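Local atomic coordinates of putative uncharacterized protein (Streptococcus pyogenes serotype M1, PDB entry 3VZH), a protein that is a Cas5d-type CRISPR-associated endoribonuclease that probably binds precursor CRISPR RNA and cuts it into crRNA for defence against mobile genetic elements. Residues Gln16-Ala24 / Arg31-Ala41; Asn66-Val75 / Ser87-Val96. All coordinates share one frame; numbering follows the deposited sequence.

Contact 1. Residues Gln16-Ala24 / Arg31-Ala41; sequences QRALFTNPA and RSSYSVPTRQA
Phe20 and Pro37 form the dense part of this contact. Pro37 CA sits over one face of the Phe20 ring, 3.6 Å from the ring centroid and 18° off its normal, a CH-pi contact shifted toward the rim; the proline ring runs on alongside, and its CB lies 3.7 Å from Phe20 CZ. The ring reaches this place because CG stands anti to the carbonyl carbon (chi1 -63°), which also brings Phe20 CD1 to 3.6 Å from Ala41 CB. Buried next to the ring, Val36 O and Thr38 N have no polar partner. At the base of the ring, two nearly straight bonds fix the backbone of Phe20: its N-H points at Ser33 OG (2.9 Å, 174°), and its carbonyl O accepts from Tyr34 N. Ser33 OG in turn donates to Tyr34 O, in the plane of that carbonyl and on a lone pair; the hydroxyl thus accepts one bond and donates another.

The segment 31-41 leads into helix 39-49, with Thr38 as its N-cap: OG1 accepts from Ala41 N and also meets a water that donates to Thr21 O, tying the helix start to the segment 16-24. In this Cas5 protein the contact thus joins the short strand 17-18 and the chain after it to the beginning of that helix.

Toward solvent the packing thins. The Tyr34 ring presents its edge to Thr21 O, and its OH lies 3.3 Å from Asn22 CB while bonding to Phe174 N of strand 173-178. The loose side is Arg31, whose poorly ordered chain crosses the buried Leu19 at about a right angle, Leu19 CD2 lying 3.6 Å from Arg31 NH1 near the guanidinium plane; Leu19 CD1 rests against Ser33.

Contact 2. Residues Asn66-Val75 / Ser87-Val96; sequences NQIQTELQGV and SYVSYLSDVV
The Tyr91 ring meets its partner strand by its edge, with Gln73 CB in the ring plane, 4.0 Å from Tyr91 CE2, and Glu71 O also near that plane. The Gln73 amide is turned 76° from the ring, and the extended chain carries OE1 to 3.9 Å from Tyr91 OH. At the other end the Asn66 amide lies obliquely across Val96, ND2 3.4 Å from Val96 CG2. That nitrogen donates to Asp94 O (2.8 Å, 171°); the acceptor lies in the amide plane, whereas the donor stands well above the carbonyl plane.

Tyr91 and Gln73 belong to the antiparallel pair of strands 70-74 and 88-93, the arms of a beta hairpin whose connecting loop is largely disordered. Glu71 with Tyr91 and Gln73 with Val89 are hydrogen-bonded pairs, each with two backbone bonds, and on their face Glu71 CG packs 3.8 Å from Ser93 CB. Leu72, on the face shared with Ser90 and Tyr88, puts CD1 3.9 Å from Tyr88 CB. Waters bridge the polar margins: one links Thr70 OG1 to Ser90 OG, another Glu71 OE1 to Ser93 OG, and a third joins Gln67 O and Gln69 NE2 to Asp94 O.

Tyr91 OH bonds to Glu143. Within this three-stranded sheet strand 88-93 is central, flanked by 70-74 and by 17-18; after the corner at Asp94 the chain enters strand 95-105 of the larger antiparallel sheet.

How the contacts relate
The centres of contacts 1 and 2 lie about 10 Å apart, on the same side of the chain's centre, and the two follow one another in sequence, contact 1 closing before contact 2 opens. They meet on strand 88-93, the middle of the small antiparallel sheet: strand 17-18 of contact 1 pairs along one side of it and strand 70-74 along the other. Probable hydrogen bonds from Gln16 O to Asp94 N and from Ser33 N to Ser90 O join segments 16-24 and 31-41 to segment 87-96. Contact 1 continues inward to helix 39-49, whereas contact 2 lies farther out, and the small sheet passes into the larger antiparallel sheet where strand 88-93 turns the corner at Asp94 into 95-105.

Contact 1. Residues Gln16-Ala24 / Arg31-Ala41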
loop_
_atom_site.group_PDB
_atom_site.type_symbol
_atom_site.label_atom_id
_atom_site.label_comp_id
_atom_site.label_asym_id
_atom_site.label_seq_id
_atom_site.Cartn_x
_atom_site.Cartn_y
_atom_site.Cartn_z
ATOM N N GLN A 16 10.728 11.822 -1.226
ATOM C CA GLN A 16 10.589 13.235 -1.542
ATOM C C GLN A 16 9.377 13.549 -2.445
ATOM O O GLN A 16 8.805 14.658 -2.368
ATOM C CB GLN A 16 11.891 13.711 -2.262
ATOM C CG GLN A 16 13.060 13.915 -1.276
ATOM C CD GLN A 16 12.636 14.721 -0.058
ATOM O OE1 GLN A 16 12.602 14.202 1.069
ATOM N NE2 GLN A 16 12.290 15.986 -0.274
ATOM N N ARG A 17 9.051 12.614 -3.352
ATOM C CA ARG A 17 7.935 12.770 -4.273
ATOM C C ARG A 17 7.131 11.469 -4.369
ATOM O O ARG A 17 7.700 10.363 -4.225
ATOM C CB ARG A 17 8.483 13.063 -5.666
ATOM C CG ARG A 17 9.205 14.427 -5.736
ATOM C CD ARG A 17 8.215 15.570 -5.501
ATOM N NE ARG A 17 8.745 16.884 -5.876
ATOM C CZ ARG A 17 9.310 17.732 -5.036
ATOM N NH1 ARG A 17 9.471 17.409 -3.748
ATOM N NH2 ARG A 17 9.740 18.921 -5.511
ATOM N N ALA A 18 5.832 11.613 -4.615
ATOM C CA ALA A 18 4.928 10.474 -4.849
ATOM C C ALA A 18 3.928 10.901 -5.916
ATOM O O ALA A 18 3.619 12.110 -6.054
ATOM C CB ALA A 18 4.188 10.041 -3.559
ATOM N N LEU A 19 3.465 9.923 -6.681
ATOM C CA LEU A 19 2.459 10.176 -7.718
ATOM C C LEU A 19 1.529 8.988 -7.726
ATOM O O LEU A 19 1.817 7.970 -8.395
ATOM C CB LEU A 19 3.080 10.351 -9.111
ATOM C CG LEU A 19 2.126 10.610 -10.286
ATOM C CD1 LEU A 19 1.354 11.884 -9.977
ATOM C CD2 LEU A 19 2.833 10.750 -11.655
ATOM N N PHE A 20 0.366 9.142 -7.104
ATOM C CA PHE A 20 -0.615 8.014 -7.050
ATOM C C PHE A 20 -1.712 8.294 -8.048
ATOM O O PHE A 20 -2.493 9.202 -7.868
ATOM C CB PHE A 20 -1.158 7.975 -5.608
ATOM C CG PHE A 20 -0.085 7.670 -4.620
ATOM C CD1 PHE A 20 0.704 6.524 -4.776
ATOM C CD2 PHE A 20 0.154 8.486 -3.517
ATOM C CE1 PHE A 20 1.711 6.216 -3.916
ATOM C CE2 PHE A 20 1.181 8.137 -2.629
ATOM C CZ PHE A 20 1.929 7.002 -2.829
ATOM N N THR A 21 -1.786 7.560 -9.149
ATOM C CA THR A 21 -2.787 7.984 -10.129
ATOM C C THR A 21 -3.987 6.996 -10.176
ATOM O O THR A 21 -4.020 5.945 -9.472
ATOM C CB THR A 21 -2.142 8.089 -11.513
ATOM O OG1 THR A 21 -1.523 6.829 -11.779
ATOM C CG2 THR A 21 -1.065 9.159 -11.454
ATOM N N ASN A 22 -4.924 7.326 -11.063
ATOM C CA ASN A 22 -6.085 6.522 -11.333
ATOM C C ASN A 22 -5.861 5.916 -12.713
ATOM O O ASN A 22 -5.944 6.644 -13.683
ATOM C CB ASN A 22 -7.338 7.412 -11.361
ATOM C CG ASN A 22 -8.551 6.707 -11.961
ATOM O OD1 ASN A 22 -8.550 5.487 -12.164
ATOM N ND2 ASN A 22 -9.577 7.475 -12.266
ATOM N N PRO A 23 -5.497 4.611 -12.791
ATOM C CA PRO A 23 -5.329 4.021 -14.115
ATOM C C PRO A 23 -6.698 3.807 -14.796
ATOM O O PRO A 23 -7.385 2.824 -14.515
ATOM C CB PRO A 23 -4.576 2.695 -13.836
ATOM C CG PRO A 23 -4.120 2.771 -12.412
ATOM C CD PRO A 23 -5.109 3.675 -11.720
ATOM N N ALA A 24 -7.081 4.765 -15.651
ATOM C CA ALA A 24 -8.315 4.749 -16.457
ATOM C C ALA A 24 -8.485 6.091 -17.166
ATOM O O ALA A 24 -8.679 7.124 -16.511
ATOM C CB ALA A 24 -9.539 4.452 -15.592
ATOM N N ARG A 31 -1.057 14.361 -15.456
ATOM C CA ARG A 31 -1.340 13.427 -14.373
ATOM C C ARG A 31 -1.244 14.205 -13.066
ATOM O O ARG A 31 -0.269 14.933 -12.827
ATOM C CB ARG A 31 -0.310 12.295 -14.281
ATOM C CG ARG A 31 0.475 11.870 -15.516
ATOM C CD ARG A 31 1.712 11.109 -15.027
ATOM N NE ARG A 31 2.314 10.214 -16.017
ATOM C CZ ARG A 31 2.880 9.035 -15.730
ATOM N NH1 ARG A 31 2.912 8.578 -14.480
ATOM N NH2 ARG A 31 3.400 8.296 -16.706
ATOM N N SER A 32 -2.238 14.072 -12.206
ATOM C CA SER A 32 -2.106 14.676 -10.899
ATOM C C SER A 32 -2.185 13.543 -9.889
ATOM O O SER A 32 -2.782 12.524 -10.150
ATOM C CB SER A 32 -3.194 15.732 -10.663
ATOM O OG SER A 32 -4.493 15.163 -10.705
ATOM N N SER A 33 -1.522 13.694 -8.761
ATOM C CA SER A 33 -1.649 12.661 -7.763
ATOM C C SER A 33 -2.987 12.775 -6.989
ATOM O O SER A 33 -3.470 13.863 -6.777
ATOM C CB SER A 33 -0.439 12.777 -6.806
ATOM O OG SER A 33 -0.412 11.676 -5.980
ATOM N N TYR A 34 -3.548 11.640 -6.550
ATOM C CA TYR A 34 -4.473 11.614 -5.415
ATOM C C TYR A 34 -3.729 12.171 -4.273
ATOM O O TYR A 34 -2.476 12.200 -4.280
ATOM C CB TYR A 34 -4.797 10.150 -5.073
ATOM C CG TYR A 34 -5.834 9.507 -5.999
ATOM C CD1 TYR A 34 -7.138 10.040 -6.091
ATOM C CD2 TYR A 34 -5.521 8.343 -6.721
ATOM C CE1 TYR A 34 -8.122 9.445 -6.942
ATOM C CE2 TYR A 34 -6.500 7.737 -7.576
ATOM C CZ TYR A 34 -7.786 8.273 -7.649
ATOM O OH TYR A 34 -8.759 7.650 -8.437
ATOM N N SER A 35 -4.473 12.575 -3.245
ATOM C CA SER A 35 -3.828 13.165 -2.105
ATOM C C SER A 35 -3.184 12.167 -1.180
ATOM O O SER A 35 -2.461 12.568 -0.264
ATOM C CB SER A 35 -4.911 13.913 -1.260
ATOM O OG SER A 35 -5.581 14.890 -2.039
ATOM N N VAL A 36 -3.535 10.890 -1.320
ATOM C CA VAL A 36 -2.975 9.861 -0.453
ATOM C C VAL A 36 -2.771 8.606 -1.336
ATOM O O VAL A 36 -3.266 8.538 -2.459
ATOM C CB VAL A 36 -3.899 9.540 0.764
ATOM C CG1 VAL A 36 -4.148 10.793 1.630
ATOM C CG2 VAL A 36 -5.222 9.033 0.272
ATOM N N PRO A 37 -2.043 7.587 -0.822
ATOM C CA PRO A 37 -1.864 6.404 -1.693
ATOM C C PRO A 37 -3.145 5.614 -2.009
ATOM O O PRO A 37 -4.108 5.663 -1.247
ATOM C CB PRO A 37 -0.846 5.527 -0.945
ATOM C CG PRO A 37 -0.423 6.312 0.296
ATOM C CD PRO A 37 -1.433 7.420 0.510
ATOM N N THR A 38 -3.216 4.990 -3.180
ATOM C CA THR A 38 -4.278 4.008 -3.440
ATOM C C THR A 38 -3.854 2.632 -2.815
ATOM O O THR A 38 -2.611 2.365 -2.578
ATOM C CB THR A 38 -4.480 3.806 -4.944
ATOM O OG1 THR A 38 -3.227 3.410 -5.480
ATOM C CG2 THR A 38 -4.993 5.120 -5.605
ATOM N N ARG A 39 -4.828 1.753 -2.549
ATOM C CA ARG A 39 -4.512 0.409 -2.076
ATOM C C ARG A 39 -3.579 -0.285 -3.053
ATOM O O ARG A 39 -2.570 -0.936 -2.652
ATOM C CB ARG A 39 -5.729 -0.441 -1.808
ATOM C CG ARG A 39 -5.339 -1.532 -0.798
ATOM C CD ARG A 39 -6.071 -2.836 -0.996
ATOM N NE ARG A 39 -6.188 -3.477 0.291
ATOM C CZ ARG A 39 -6.905 -4.554 0.515
ATOM N NH1 ARG A 39 -7.536 -5.137 -0.501
ATOM N NH2 ARG A 39 -6.981 -5.036 1.749
ATOM N N GLN A 40 -3.919 -0.131 -4.328
ATOM C CA GLN A 40 -3.025 -0.678 -5.417
ATOM C C GLN A 40 -1.539 -0.242 -5.279
ATOM O O GLN A 40 -0.636 -1.078 -5.367
ATOM C CB GLN A 40 -3.522 -0.378 -6.816
ATOM C CG GLN A 40 -2.869 -1.251 -7.927
ATOM C CD GLN A 40 -3.438 -2.691 -7.954
ATOM O OE1 GLN A 40 -4.339 -3.024 -8.764
ATOM N NE2 GLN A 40 -2.900 -3.572 -7.080
ATOM N N ALA A 41 -1.247 1.042 -5.055
ATOM C CA ALA A 41 0.122 1.477 -4.985
ATOM C C ALA A 41 0.737 0.857 -3.727
ATOM O O ALA A 41 1.941 0.500 -3.737
ATOM C CB ALA A 41 0.193 2.978 -4.805
HETATM O O HOH W 1 -2.781 3.957 -8.061
#

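Contact 2. Residues Asn66-Val75 / Ser87-Val96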
loop_
_atom_site.group_PDB
_atom_site.type_symbol
_atom_site.label_atom_id
_atom_site.label_comp_id
_atom_site.label_asym_id
_atom_site.label_seq_id
_atom_site.Cartn_x
_atom_site.Cartn_y
_atom_site.Cartn_z
ATOM N N ASN A 66 2.526 12.797 7.286
ATOM C CA ASN A 66 2.951 14.192 6.979
ATOM C C ASN A 66 1.823 15.026 6.380
ATOM O O ASN A 66 1.034 14.486 5.549
ATOM C CB ASN A 66 4.145 14.259 5.989
ATOM C CG ASN A 66 5.468 13.910 6.646
ATOM O OD1 ASN A 66 5.499 13.621 7.850
ATOM N ND2 ASN A 66 6.585 13.893 5.842
ATOM N N GLN A 67 1.841 16.321 6.728
ATOM C CA GLN A 67 1.111 17.345 5.956
ATOM C C GLN A 67 1.097 17.001 4.436
ATOM O O GLN A 67 2.133 16.758 3.787
ATOM C CB GLN A 67 1.718 18.713 6.209
ATOM C CG GLN A 67 1.050 19.808 5.398
ATOM C CD GLN A 67 1.601 21.160 5.781
ATOM O OE1 GLN A 67 2.422 21.302 6.697
ATOM N NE2 GLN A 67 1.122 22.137 5.137
ATOM N N ILE A 68 -0.072 17.105 3.826
ATOM C CA ILE A 68 -0.216 16.882 2.386
ATOM C C ILE A 68 0.189 18.162 1.639
ATOM O O ILE A 68 -0.396 19.210 1.903
ATOM C CB ILE A 68 -1.660 16.505 2.047
ATOM C CG1 ILE A 68 -2.013 15.081 2.608
ATOM C CG2 ILE A 68 -1.955 16.533 0.527
ATOM C CD1 ILE A 68 -3.507 14.867 2.655
ATOM N N GLN A 69 1.221 18.061 0.790
ATOM C CA GLN A 69 1.794 19.216 0.077
ATOM C C GLN A 69 2.025 18.708 -1.323
ATOM O O GLN A 69 2.225 17.513 -1.492
ATOM C CB GLN A 69 3.174 19.527 0.701
ATOM C CG GLN A 69 3.135 20.020 2.149
ATOM C CD GLN A 69 4.493 20.542 2.608
ATOM O OE1 GLN A 69 4.741 21.732 2.538
ATOM N NE2 GLN A 69 5.369 19.658 3.055
ATOM N N THR A 70 1.933 19.584 -2.311
ATOM C CA THR A 70 2.133 19.173 -3.679
ATOM C C THR A 70 3.153 20.089 -4.353
ATOM O O THR A 70 3.426 21.205 -3.871
ATOM C CB THR A 70 0.805 19.205 -4.488
ATOM O OG1 THR A 70 0.379 20.551 -4.684
ATOM C CG2 THR A 70 -0.348 18.383 -3.753
ATOM N N GLU A 71 3.672 19.595 -5.489
ATOM C CA GLU A 71 4.626 20.309 -6.282
ATOM C C GLU A 71 4.307 20.031 -7.708
ATOM O O GLU A 71 3.938 18.924 -8.077
ATOM C CB GLU A 71 6.042 19.824 -6.001
ATOM C CG GLU A 71 6.506 20.225 -4.620
ATOM C CD GLU A 71 7.005 21.671 -4.559
ATOM O OE1 GLU A 71 7.293 22.146 -3.455
ATOM O OE2 GLU A 71 7.134 22.342 -5.597
ATOM N N LEU A 72 4.496 21.066 -8.512
ATOM C CA LEU A 72 4.090 21.029 -9.897
ATOM C C LEU A 72 5.312 20.842 -10.740
ATOM O O LEU A 72 6.363 21.443 -10.457
ATOM C CB LEU A 72 3.413 22.374 -10.216
ATOM C CG LEU A 72 2.535 22.635 -11.452
ATOM C CD1 LEU A 72 1.619 21.447 -11.754
ATOM C CD2 LEU A 72 1.724 23.942 -11.249
ATOM N N GLN A 73 5.209 20.042 -11.798
ATOM C CA GLN A 73 6.326 19.939 -12.716
ATOM C C GLN A 73 5.824 20.157 -14.181
ATOM O O GLN A 73 4.917 19.436 -14.637
ATOM C CB GLN A 73 7.042 18.573 -12.589
ATOM C CG GLN A 73 8.155 18.428 -13.675
ATOM C CD GLN A 73 8.927 17.163 -13.474
ATOM O OE1 GLN A 73 8.517 16.098 -13.948
ATOM N NE2 GLN A 73 10.012 17.241 -12.715
ATOM N N GLY A 74 6.360 21.147 -14.888
ATOM C CA GLY A 74 5.947 21.406 -16.267
ATOM C C GLY A 74 6.873 20.583 -17.163
ATOM O O GLY A 74 8.082 20.536 -16.905
ATOM N N VAL A 75 6.322 19.909 -18.183
ATOM C CA VAL A 75 7.116 19.073 -19.096
ATOM C C VAL A 75 6.790 19.573 -20.511
ATOM O O VAL A 75 5.604 19.728 -20.864
ATOM C CB VAL A 75 6.858 17.525 -18.897
ATOM C CG1 VAL A 75 7.013 17.091 -17.422
ATOM C CG2 VAL A 75 5.478 17.109 -19.386
ATOM N N SER A 87 1.010 18.776 -20.237
ATOM C CA SER A 87 2.346 19.196 -19.916
ATOM C C SER A 87 2.565 19.585 -18.435
ATOM O O SER A 87 3.530 20.278 -18.144
ATOM C CB SER A 87 2.853 20.292 -20.865
ATOM O OG SER A 87 1.834 21.217 -21.284
ATOM N N TYR A 88 1.683 19.183 -17.516
ATOM C CA TYR A 88 1.947 19.384 -16.086
ATOM C C TYR A 88 1.769 18.059 -15.384
ATOM O O TYR A 88 0.885 17.261 -15.752
ATOM C CB TYR A 88 0.960 20.385 -15.466
ATOM C CG TYR A 88 0.979 21.765 -16.070
ATOM C CD1 TYR A 88 1.990 22.690 -15.734
ATOM C CD2 TYR A 88 -0.037 22.167 -16.974
ATOM C CE1 TYR A 88 2.003 23.973 -16.300
ATOM C CE2 TYR A 88 -0.049 23.439 -17.527
ATOM C CZ TYR A 88 0.972 24.343 -17.200
ATOM O OH TYR A 88 0.928 25.600 -17.775
ATOM N N VAL A 89 2.556 17.821 -14.339
ATOM C CA VAL A 89 2.348 16.666 -13.529
ATOM C C VAL A 89 2.354 17.240 -12.143
ATOM O O VAL A 89 3.270 18.030 -11.850
ATOM C CB VAL A 89 3.509 15.619 -13.655
ATOM C CG1 VAL A 89 3.251 14.438 -12.717
ATOM C CG2 VAL A 89 3.629 15.131 -15.112
ATOM N N SER A 90 1.347 16.900 -11.314
ATOM C CA SER A 90 1.311 17.404 -9.910
ATOM C C SER A 90 1.653 16.262 -8.957
ATOM O O SER A 90 0.900 15.261 -8.865
ATOM C CB SER A 90 -0.085 18.062 -9.544
ATOM O OG SER A 90 -0.141 18.429 -8.095
ATOM N N TYR A 91 2.760 16.397 -8.236
ATOM C CA TYR A 91 3.218 15.381 -7.274
ATOM C C TYR A 91 2.893 15.708 -5.824
ATOM O O TYR A 91 2.850 16.834 -5.479
ATOM C CB TYR A 91 4.773 15.300 -7.341
ATOM C CG TYR A 91 5.281 14.747 -8.631
ATOM C CD1 TYR A 91 5.456 13.350 -8.784
ATOM C CD2 TYR A 91 5.635 15.610 -9.705
ATOM C CE1 TYR A 91 5.923 12.826 -9.995
ATOM C CE2 TYR A 91 6.102 15.081 -10.939
ATOM C CZ TYR A 91 6.260 13.694 -11.066
ATOM O OH TYR A 91 6.732 13.128 -12.248
ATOM N N LEU A 92 2.723 14.691 -4.981
ATOM C CA LEU A 92 2.850 14.936 -3.535
ATOM C C LEU A 92 4.294 15.144 -3.240
ATOM O O LEU A 92 5.188 14.505 -3.856
ATOM C CB LEU A 92 2.318 13.668 -2.825
ATOM C CG LEU A 92 0.795 13.493 -2.933
ATOM C CD1 LEU A 92 0.460 12.049 -2.450
ATOM C CD2 LEU A 92 0.174 14.548 -1.960
ATOM N N SER A 93 4.563 15.877 -2.152
ATOM C CA SER A 93 5.903 16.149 -1.762
ATOM C C SER A 93 6.146 15.747 -0.304
ATOM O O SER A 93 5.246 15.836 0.499
ATOM C CB SER A 93 6.081 17.682 -1.867
ATOM O OG SER A 93 7.385 17.973 -1.536
ATOM N N ASP A 94 7.351 15.267 0.011
ATOM C CA ASP A 94 7.776 14.987 1.405
ATOM C C ASP A 94 6.765 14.099 2.205
ATOM O O ASP A 94 6.095 14.522 3.131
ATOM C CB ASP A 94 8.077 16.306 2.115
ATOM C CG ASP A 94 8.814 16.099 3.390
ATOM O OD1 ASP A 94 9.157 14.960 3.678
ATOM O OD2 ASP A 94 8.951 17.020 4.213
ATOM N N VAL A 95 6.596 12.863 1.749
ATOM C CA VAL A 95 5.552 11.920 2.217
ATOM C C VAL A 95 6.190 10.923 3.162
ATOM O O VAL A 95 7.395 10.534 2.961
ATOM C CB VAL A 95 4.826 11.217 1.042
ATOM C CG1 VAL A 95 4.130 12.296 0.152
ATOM C CG2 VAL A 95 5.781 10.304 0.212
ATOM N N VAL A 96 5.431 10.571 4.244
ATOM C CA VAL A 96 5.778 9.444 5.145
ATOM C C VAL A 96 4.497 8.639 5.339
ATOM O O VAL A 96 3.457 9.185 5.614
ATOM C CB VAL A 96 6.247 9.951 6.519
ATOM C CG1 VAL A 96 6.315 8.751 7.451
ATOM C CG2 VAL A 96 7.614 10.678 6.494
HETATM O O HOH W 2 2.770 11.567 4.401
HETATM O O HOH W 3 2.647 15.465 1.398
HETATM O O HOH W 4 4.918 17.011 3.943
HETATM O O HOH W 5 8.530 19.578 3.271
HETATM O O HOH W 6 0.600 21.185 -7.367
HETATM O O HOH W 7 7.037 20.702 -1.127
#